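Local coordinates for uncharacterized protein lp_2664 (Lactobacillus plantarum WCFS1, PDB 2PJQ) that is of unknown function but belongs to the HD-domain family, and so is probably a metal-dependent phosphohydrolase, at residues Arg32-Arg37 and Arg129-Gly134; Thr17-Lys22 and Ala59-Asp64. One frame throughout, in Å; residues are numbered along the deposited sequence.

Contact 1: residues Arg32-Arg37 and Arg129-Gly134; sequences RDHLQR and RLDAIG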
ATOM      1  N   ARG B  32     -14.424  -1.528   8.059  1.00 17.57           N
ATOM      2  CA  ARG B  32     -15.172  -2.699   8.479  1.00 19.62           C
ATOM      3  C   ARG B  32     -14.521  -4.081   8.363  1.00 20.92           C
ATOM      4  O   ARG B  32     -14.749  -4.920   9.228  1.00 21.56           O
ATOM      5  CB  ARG B  32     -16.553  -2.664   7.812  1.00 21.20           C
ATOM      6  CG  ARG B  32     -17.460  -1.588   8.443  1.00 25.14           C
ATOM      7  CD  ARG B  32     -18.364  -0.889   7.430  1.00 29.68           C
ATOM      8  NE  ARG B  32     -19.798  -1.042   7.700  1.00 30.19           N
ATOM      9  CZ  ARG B  32     -20.445  -2.210   7.750  1.00 31.30           C
ATOM     10  NH1 ARG B  32     -19.801  -3.367   7.561  1.00 28.57           N
ATOM     11  NH2 ARG B  32     -21.754  -2.216   7.966  1.00 29.53           N
ATOM     12  N   ASP B  33     -13.713  -4.336   7.333  1.00 18.41           N
ATOM     13  CA  ASP B  33     -13.063  -5.649   7.216  1.00 18.02           C
ATOM     14  C   ASP B  33     -12.060  -5.840   8.365  1.00 15.77           C
ATOM     15  O   ASP B  33     -12.080  -6.866   9.066  1.00 13.94           O
ATOM     16  CB  ASP B  33     -12.364  -5.777   5.859  1.00 25.85           C
ATOM     17  CG  ASP B  33     -13.353  -5.825   4.695  1.00 28.69           C
ATOM     18  OD1 ASP B  33     -14.147  -6.780   4.644  1.00 28.64           O
ATOM     19  OD2 ASP B  33     -13.343  -4.915   3.829  1.00 30.86           O
ATOM     20  N   HIS B  34     -11.191  -4.843   8.545  1.00 17.33           N
ATOM     21  CA  HIS B  34     -10.192  -4.829   9.619  1.00 16.28           C
ATOM     22  C   HIS B  34     -10.923  -5.156  10.916  1.00 15.19           C
ATOM     23  O   HIS B  34     -10.638  -6.153  11.568  1.00 14.68           O
ATOM     24  CB  HIS B  34      -9.558  -3.434   9.719  1.00 13.99           C
ATOM     25  CG  HIS B  34      -8.762  -3.190  10.976  1.00 13.97           C
ATOM     26  ND1 HIS B  34      -7.583  -3.846  11.261  1.00  9.91           N
ATOM     27  CD2 HIS B  34      -8.946  -2.296  11.983  1.00 11.26           C
ATOM     28  CE1 HIS B  34      -7.077  -3.363  12.382  1.00 11.87           C
ATOM     29  NE2 HIS B  34      -7.883  -2.420  12.838  1.00  6.83           N
ATOM     30  N   LEU B  35     -11.890  -4.312  11.252  1.00 11.74           N
ATOM     31  CA  LEU B  35     -12.703  -4.474  12.453  1.00 11.84           C
ATOM     32  C   LEU B  35     -13.291  -5.862  12.639  1.00 10.22           C
ATOM     33  O   LEU B  35     -13.321  -6.379  13.751  1.00 10.50           O
ATOM     34  CB  LEU B  35     -13.838  -3.458  12.442  1.00 10.52           C
ATOM     35  CG  LEU B  35     -13.350  -2.023  12.554  1.00 10.62           C
ATOM     36  CD1 LEU B  35     -14.535  -1.076  12.374  1.00 10.26           C
ATOM     37  CD2 LEU B  35     -12.646  -1.827  13.901  1.00  4.74           C
ATOM     38  N   GLN B  36     -13.763  -6.453  11.547  1.00 10.13           N
ATOM     39  CA  GLN B  36     -14.362  -7.778  11.606  1.00 10.18           C
ATOM     40  C   GLN B  36     -13.306  -8.837  11.786  1.00  9.36           C
ATOM     41  O   GLN B  36     -13.516  -9.788  12.535  1.00  8.75           O
ATOM     42  CB  GLN B  36     -15.164  -8.082  10.340  1.00 12.85           C
ATOM     43  CG  GLN B  36     -16.300  -7.136  10.093  1.00 17.27           C
ATOM     44  CD  GLN B  36     -17.455  -7.813   9.396  1.00 21.52           C
ATOM     45  OE1 GLN B  36     -18.111  -8.684   9.973  1.00 23.90           O
ATOM     46  NE2 GLN B  36     -17.712  -7.426   8.144  1.00 23.54           N
ATOM     47  N   ARG B  37     -12.178  -8.688  11.087  1.00  9.85           N
ATOM     48  CA  ARG B  37     -11.096  -9.659  11.221  1.00 10.52           C
ATOM     49  C   ARG B  37     -10.582  -9.680  12.668  1.00  9.50           C
ATOM     50  O   ARG B  37     -10.413 -10.749  13.272  1.00  8.40           O
ATOM     51  CB  ARG B  37      -9.938  -9.315  10.294  1.00 16.68           C
ATOM     52  CG  ARG B  37     -10.038  -9.903   8.906  1.00 18.03           C
ATOM     53  CD  ARG B  37      -8.695  -9.802   8.234  1.00 18.33           C
ATOM     54  NE  ARG B  37      -8.275  -8.419   8.100  1.00 18.69           N
ATOM     55  CZ  ARG B  37      -8.838  -7.575   7.250  1.00 21.80           C
ATOM     56  NH1 ARG B  37      -9.827  -8.006   6.483  1.00 21.61           N
ATOM     57  NH2 ARG B  37      -8.423  -6.312   7.174  1.00 23.73           N
ATOM     58  N   ARG B 129      -2.711  -6.660  16.611  1.00 13.24           N
ATOM     59  CA  ARG B 129      -1.410  -6.798  15.965  1.00 12.46           C
ATOM     60  C   ARG B 129      -1.417  -7.944  14.983  1.00 11.22           C
ATOM     61  O   ARG B 129      -0.838  -7.848  13.901  1.00 10.51           O
ATOM     62  CB  ARG B 129      -0.312  -7.007  17.007  1.00 13.42           C
ATOM     63  CG  ARG B 129      -0.007  -5.736  17.781  1.00 14.80           C
ATOM     64  CD  ARG B 129       0.845  -5.973  19.011  1.00 15.61           C
ATOM     65  NE  ARG B 129       0.964  -4.739  19.773  1.00 19.24           N
ATOM     66  CZ  ARG B 129       1.690  -4.597  20.877  1.00 22.02           C
ATOM     67  NH1 ARG B 129       2.382  -5.625  21.364  1.00 19.76           N
ATOM     68  NH2 ARG B 129       1.720  -3.420  21.496  1.00 22.80           N
ATOM     69  N   LEU B 130      -2.092  -9.024  15.357  1.00  9.50           N
ATOM     70  CA  LEU B 130      -2.167 -10.199  14.499  1.00  8.02           C
ATOM     71  C   LEU B 130      -2.659  -9.876  13.099  1.00  6.73           C
ATOM     72  O   LEU B 130      -2.429 -10.641  12.176  1.00  6.24           O
ATOM     73  CB  LEU B 130      -3.066 -11.258  15.133  1.00  4.72           C
ATOM     74  CG  LEU B 130      -2.294 -12.264  15.975  1.00  3.51           C
ATOM     75  CD1 LEU B 130      -3.253 -13.253  16.539  1.00  3.04           C
ATOM     76  CD2 LEU B 130      -1.257 -12.979  15.109  1.00  6.46           C
ATOM     77  N   ASP B 131      -3.335  -8.735  12.963  1.00  6.94           N
ATOM     78  CA  ASP B 131      -3.867  -8.274  11.688  1.00  5.17           C
ATOM     79  C   ASP B 131      -3.001  -7.174  11.093  1.00  5.87           C
ATOM     80  O   ASP B 131      -3.410  -6.503  10.150  1.00  6.76           O
ATOM     81  CB  ASP B 131      -5.278  -7.733  11.867  1.00  3.38           C
ATOM     82  CG  ASP B 131      -6.054  -7.712  10.562  1.00  8.24           C
ATOM     83  OD1 ASP B 131      -6.284  -8.811   9.990  1.00  9.62           O
ATOM     84  OD2 ASP B 131      -6.429  -6.609  10.094  1.00  8.25           O
ATOM     85  N   ALA B 132      -1.818  -6.971  11.660  1.00  5.06           N
ATOM     86  CA  ALA B 132      -0.911  -5.948  11.164  1.00  6.80           C
ATOM     87  C   ALA B 132       0.408  -6.584  10.747  1.00  7.79           C
ATOM     88  O   ALA B 132       1.458  -5.943  10.753  1.00  9.54           O
ATOM     89  CB  ALA B 132      -0.673  -4.878  12.228  1.00  2.67           C
ATOM     90  N   ILE B 133       0.341  -7.857  10.398  1.00  7.66           N
ATOM     91  CA  ILE B 133       1.516  -8.595   9.975  1.00  7.99           C
ATOM     92  C   ILE B 133       1.002  -9.589   8.973  1.00  9.43           C
ATOM     93  O   ILE B 133      -0.199  -9.645   8.722  1.00 11.76           O
ATOM     94  CB  ILE B 133       2.211  -9.337  11.155  1.00  6.28           C
ATOM     95  CG1 ILE B 133       1.273 -10.394  11.758  1.00  5.00           C
ATOM     96  CG2 ILE B 133       2.662  -8.318  12.210  1.00  3.58           C
ATOM     97  CD1 ILE B 133       1.869 -11.154  12.956  1.00  4.40           C
ATOM     98  N   GLY B 134       1.887 -10.391   8.405  1.00  6.40           N
ATOM     99  CA  GLY B 134       1.432 -11.323   7.402  1.00  6.00           C
ATOM    100  C   GLY B 134       1.155 -10.486   6.166  1.00  6.80           C
ATOM    101  O   GLY B 134       1.345  -9.272   6.183  1.00  5.12           O
TER

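Contact 2: residues Thr17-Lys22 and Ala59-Asp64; sequences TYALQK and AAWLHD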
ATOM      1  N   THR B  17     -22.321  -1.607  16.491  1.00  1.00           N
ATOM      2  CA  THR B  17     -23.010  -0.683  15.625  1.00  1.00           C
ATOM      3  C   THR B  17     -22.290   0.629  15.671  1.00  1.00           C
ATOM      4  O   THR B  17     -21.988   1.204  14.634  1.00  4.41           O
ATOM      5  CB  THR B  17     -24.454  -0.431  16.062  1.00  1.00           C
ATOM      6  OG1 THR B  17     -25.139  -1.671  16.191  1.00  1.00           O
ATOM      7  CG2 THR B  17     -25.180   0.407  15.030  1.00  1.00           C
ATOM      8  N   TYR B  18     -22.010   1.113  16.868  1.00  1.00           N
ATOM      9  CA  TYR B  18     -21.321   2.384  16.983  1.00  2.07           C
ATOM     10  C   TYR B  18     -19.989   2.387  16.228  1.00  4.52           C
ATOM     11  O   TYR B  18     -19.709   3.287  15.422  1.00  3.09           O
ATOM     12  CB  TYR B  18     -21.077   2.723  18.447  1.00  1.26           C
ATOM     13  CG  TYR B  18     -20.514   4.105  18.627  1.00  1.00           C
ATOM     14  CD1 TYR B  18     -21.300   5.236  18.385  1.00  1.00           C
ATOM     15  CD2 TYR B  18     -19.177   4.287  18.968  1.00  1.00           C
ATOM     16  CE1 TYR B  18     -20.772   6.507  18.470  1.00  1.00           C
ATOM     17  CE2 TYR B  18     -18.633   5.560  19.056  1.00  1.58           C
ATOM     18  CZ  TYR B  18     -19.437   6.665  18.802  1.00  1.00           C
ATOM     19  OH  TYR B  18     -18.875   7.913  18.852  1.00  3.07           O
ATOM     20  N   ALA B  19     -19.177   1.372  16.499  1.00 11.38           N
ATOM     21  CA  ALA B  19     -17.871   1.243  15.878  1.00 13.94           C
ATOM     22  C   ALA B  19     -17.938   1.296  14.356  1.00 15.74           C
ATOM     23  O   ALA B  19     -17.352   2.182  13.733  1.00 16.08           O
ATOM     24  CB  ALA B  19     -17.230  -0.051  16.319  1.00 16.67           C
ATOM     25  N   LEU B  20     -18.641   0.340  13.753  1.00 18.30           N
ATOM     26  CA  LEU B  20     -18.756   0.297  12.296  1.00 20.56           C
ATOM     27  C   LEU B  20     -19.248   1.617  11.675  1.00 22.74           C
ATOM     28  O   LEU B  20     -18.809   1.990  10.594  1.00 25.90           O
ATOM     29  CB  LEU B  20     -19.661  -0.866  11.874  1.00 15.61           C
ATOM     30  CG  LEU B  20     -19.164  -2.252  12.303  1.00 16.03           C
ATOM     31  CD1 LEU B  20     -20.260  -3.260  12.134  1.00 16.14           C
ATOM     32  CD2 LEU B  20     -17.949  -2.648  11.503  1.00 15.77           C
ATOM     33  N   GLN B  21     -20.150   2.334  12.330  1.00 22.46           N
ATOM     34  CA  GLN B  21     -20.592   3.600  11.754  1.00 24.68           C
ATOM     35  C   GLN B  21     -19.444   4.608  11.699  1.00 24.35           C
ATOM     36  O   GLN B  21     -19.147   5.160  10.643  1.00 25.27           O
ATOM     37  CB  GLN B  21     -21.755   4.193  12.555  1.00 30.37           C
ATOM     38  CG  GLN B  21     -23.079   4.098  11.835  1.00 37.22           C
ATOM     39  CD  GLN B  21     -23.608   2.672  11.770  1.00 42.21           C
ATOM     40  OE1 GLN B  21     -22.830   1.707  11.682  1.00 45.45           O
ATOM     41  NE2 GLN B  21     -24.938   2.529  11.798  1.00 41.98           N
ATOM     42  N   LYS B  22     -18.792   4.833  12.835  1.00 20.10           N
ATOM     43  CA  LYS B  22     -17.695   5.785  12.918  1.00 19.09           C
ATOM     44  C   LYS B  22     -16.512   5.464  12.026  1.00 19.03           C
ATOM     45  O   LYS B  22     -15.655   6.324  11.801  1.00 19.06           O
ATOM     46  CB  LYS B  22     -17.201   5.911  14.364  1.00 23.45           C
ATOM     47  CG  LYS B  22     -18.120   6.685  15.281  1.00 23.73           C
ATOM     48  CD  LYS B  22     -18.199   8.143  14.883  1.00 22.15           C
ATOM     49  CE  LYS B  22     -19.190   8.877  15.757  1.00 21.69           C
ATOM     50  NZ  LYS B  22     -18.892  10.340  15.816  1.00 25.89           N
ATOM     51  N   ALA B  59     -13.888  -3.777  23.722  1.00  2.72           N
ATOM     52  CA  ALA B  59     -12.643  -3.036  23.596  1.00  2.16           C
ATOM     53  C   ALA B  59     -12.038  -3.279  22.232  1.00  3.81           C
ATOM     54  O   ALA B  59     -11.332  -2.426  21.709  1.00  7.90           O
ATOM     55  CB  ALA B  59     -11.654  -3.440  24.692  1.00  1.00           C
ATOM     56  N   ALA B  60     -12.298  -4.440  21.648  1.00  1.00           N
ATOM     57  CA  ALA B  60     -11.743  -4.731  20.330  1.00  1.00           C
ATOM     58  C   ALA B  60     -12.390  -3.825  19.298  1.00  1.00           C
ATOM     59  O   ALA B  60     -11.719  -3.228  18.467  1.00  1.00           O
ATOM     60  CB  ALA B  60     -11.988  -6.170  19.973  1.00  5.77           C
ATOM     61  N   TRP B  61     -13.714  -3.727  19.376  1.00  9.49           N
ATOM     62  CA  TRP B  61     -14.500  -2.906  18.464  1.00  9.89           C
ATOM     63  C   TRP B  61     -14.114  -1.447  18.560  1.00 10.68           C
ATOM     64  O   TRP B  61     -14.008  -0.755  17.551  1.00 11.23           O
ATOM     65  CB  TRP B  61     -15.997  -3.008  18.793  1.00  6.42           C
ATOM     66  CG  TRP B  61     -16.681  -4.278  18.386  1.00  3.92           C
ATOM     67  CD1 TRP B  61     -17.305  -5.177  19.209  1.00  4.29           C
ATOM     68  CD2 TRP B  61     -16.850  -4.763  17.059  1.00  2.74           C
ATOM     69  NE1 TRP B  61     -17.859  -6.201  18.470  1.00  3.36           N
ATOM     70  CE2 TRP B  61     -17.593  -5.972  17.144  1.00  3.70           C
ATOM     71  CE3 TRP B  61     -16.451  -4.299  15.796  1.00  1.91           C
ATOM     72  CZ2 TRP B  61     -17.940  -6.719  16.015  1.00  2.42           C
ATOM     73  CZ3 TRP B  61     -16.799  -5.039  14.674  1.00  1.26           C
ATOM     74  CH2 TRP B  61     -17.537  -6.239  14.793  1.00  2.77           C
ATOM     75  N   LEU B  62     -13.887  -0.991  19.787  1.00  6.99           N
ATOM     76  CA  LEU B  62     -13.596   0.415  20.040  1.00  6.33           C
ATOM     77  C   LEU B  62     -12.171   0.962  20.039  1.00  6.47           C
ATOM     78  O   LEU B  62     -11.992   2.155  20.236  1.00  6.18           O
ATOM     79  CB  LEU B  62     -14.286   0.818  21.352  1.00  6.93           C
ATOM     80  CG  LEU B  62     -15.809   0.608  21.452  1.00  5.56           C
ATOM     81  CD1 LEU B  62     -16.257   0.791  22.898  1.00  6.63           C
ATOM     82  CD2 LEU B  62     -16.553   1.578  20.542  1.00  1.58           C
ATOM     83  N   HIS B  63     -11.148   0.146  19.813  1.00 12.71           N
ATOM     84  CA  HIS B  63      -9.794   0.708  19.832  1.00 14.75           C
ATOM     85  C   HIS B  63      -9.491   1.766  18.770  1.00 17.30           C
ATOM     86  O   HIS B  63      -8.928   2.812  19.082  1.00 18.94           O
ATOM     87  CB  HIS B  63      -8.718  -0.357  19.703  1.00 12.38           C
ATOM     88  CG  HIS B  63      -7.372   0.220  19.395  1.00 15.09           C
ATOM     89  ND1 HIS B  63      -6.627  -0.164  18.301  1.00 14.53           N
ATOM     90  CD2 HIS B  63      -6.681   1.229  19.985  1.00 16.32           C
ATOM     91  CE1 HIS B  63      -5.541   0.586  18.228  1.00 16.01           C
ATOM     92  NE2 HIS B  63      -5.552   1.441  19.238  1.00 14.35           N
ATOM     93  N   ASP B  64      -9.827   1.486  17.518  1.00 17.06           N
ATOM     94  CA  ASP B  64      -9.547   2.426  16.453  1.00 19.93           C
ATOM     95  C   ASP B  64     -10.403   3.674  16.459  1.00 21.54           C
ATOM     96  O   ASP B  64      -9.996   4.710  15.972  1.00 21.60           O
ATOM     97  CB  ASP B  64      -9.701   1.745  15.094  1.00 24.62           C
ATOM     98  CG  ASP B  64      -8.587   0.778  14.801  1.00 27.17           C
ATOM     99  OD1 ASP B  64      -7.442   1.028  15.245  1.00 28.74           O
ATOM    100  OD2 ASP B  64      -8.847  -0.227  14.106  1.00 29.38           O
TER

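Contact 1: residues Arg32-Arg37 and Arg129-Gly134
Arg37 and Asp131 face each other with their CA atoms 7.4 Å apart, where the first turns of helix 32-49 pass the residues that follow helix 119-130. One carboxylate carries the whole contact. Asp131 points its CB toward the helix, and its CG lies anti to the backbone N (chi1 -159°), which turns the carboxylate to the helix, OD1 to Arg37 and OD2 between Arg37 and His34. OD1 of Asp131 takes the NE of Arg37 in a salt bridge of 2.8 Å on its syn side, with the oxygen lying in the guanidinium plane; the two flat groups are nearly coplanar. A weak second bond from Arg37 NE to Asp131 OD2, at 3.3 Å, completes a fork from one N-H. The same OD2 is met on its anti side by ND1 of His34 at 3.2 Å, tilted 25° out of the carboxylate plane, and the oxygen sits at the edge of the imidazole, close to its plane. Ile136 of helix 134-148 packs on both Arg37 and Asp131, and Asp220 of the second subunit lies against the same pair. A leucine in place of Asp131 would probably leave Arg37 with a buried charge lacking this mate and ND1 of His34 without its acceptor. The bond to Asp131 helps to set the ring of His34 and turns NE2 to the other side, consistent with second-shell support of an HD-type site.

Contact 2: residues Thr17-Lys22 and Ala59-Asp64
The ring of Tyr18 meets Leu62 at its edge: CD2 of Leu62 lies near the ring plane, 4.1 Å from CD2 of Tyr18, while one face of the ring is covered, toward its rim, by CG of Lys22 from the next turn of its own helix. The indole of Trp61 is approached obliquely by Leu20, whose CD2 stands 4.1 Å from CZ3 on the six-membered ring. Between these two flanking pairs Ala19 points its methyl toward the other helix. Its CB comes within 4.0 Å of CB of Trp61 and 3.5 Å of the Trp61 carbonyl O, and the small side chain lets the backbones close to 5.9 Å between the CA atoms of Ala19 and Trp61. Tyr18 has its CG anti to the backbone N (chi1 -173°), and its side chain crosses that of Leu62 at about a right angle. Trp61 instead sets CG beside the backbone N (chi1 -75°), which brings the far end of the indole nearer to helix 9-22. There Leu12, Ile15 and Gln16 also touch it, while Leu35 and Asn39 of helix 32-49 meet it too. Leu62 reaches on to Leu81 of helix 74-87 and to Ile98 and Ile102 of helix 92-102. No hydrogen bond links the two segments; methyl and ring contacts, with one methyl against a carbonyl O, join helix 9-22 to the C-terminal part of helix 53-62. The packed residues Trp61 and Leu62 immediately precede His63 and Asp64, which fit the HD pair from which the family takes its name.

Both contacts are buried, but contact 1 lies nearer the centre of the chain, about 8 Å from it against about 12 Å for the centre of contact 2, and only contact 1 borders the second subunit. Contact 1 is polar and charged; contact 2 is apolar. Helix 32-49 connects them: Arg32 and Leu35 pack on Leu20, and the Leu35 carbonyl nears Trp61. The segments alternate along the chain, and the contact centres lie about 13 Å apart. They meet most tellingly where NE2 of His34 makes a weak hydrogen bond to OD2 of Asp64, two residues whose side chains converge with those of His63 and Asp128, as in the metal site of HD-domain proteins, although no metal is bound to them here.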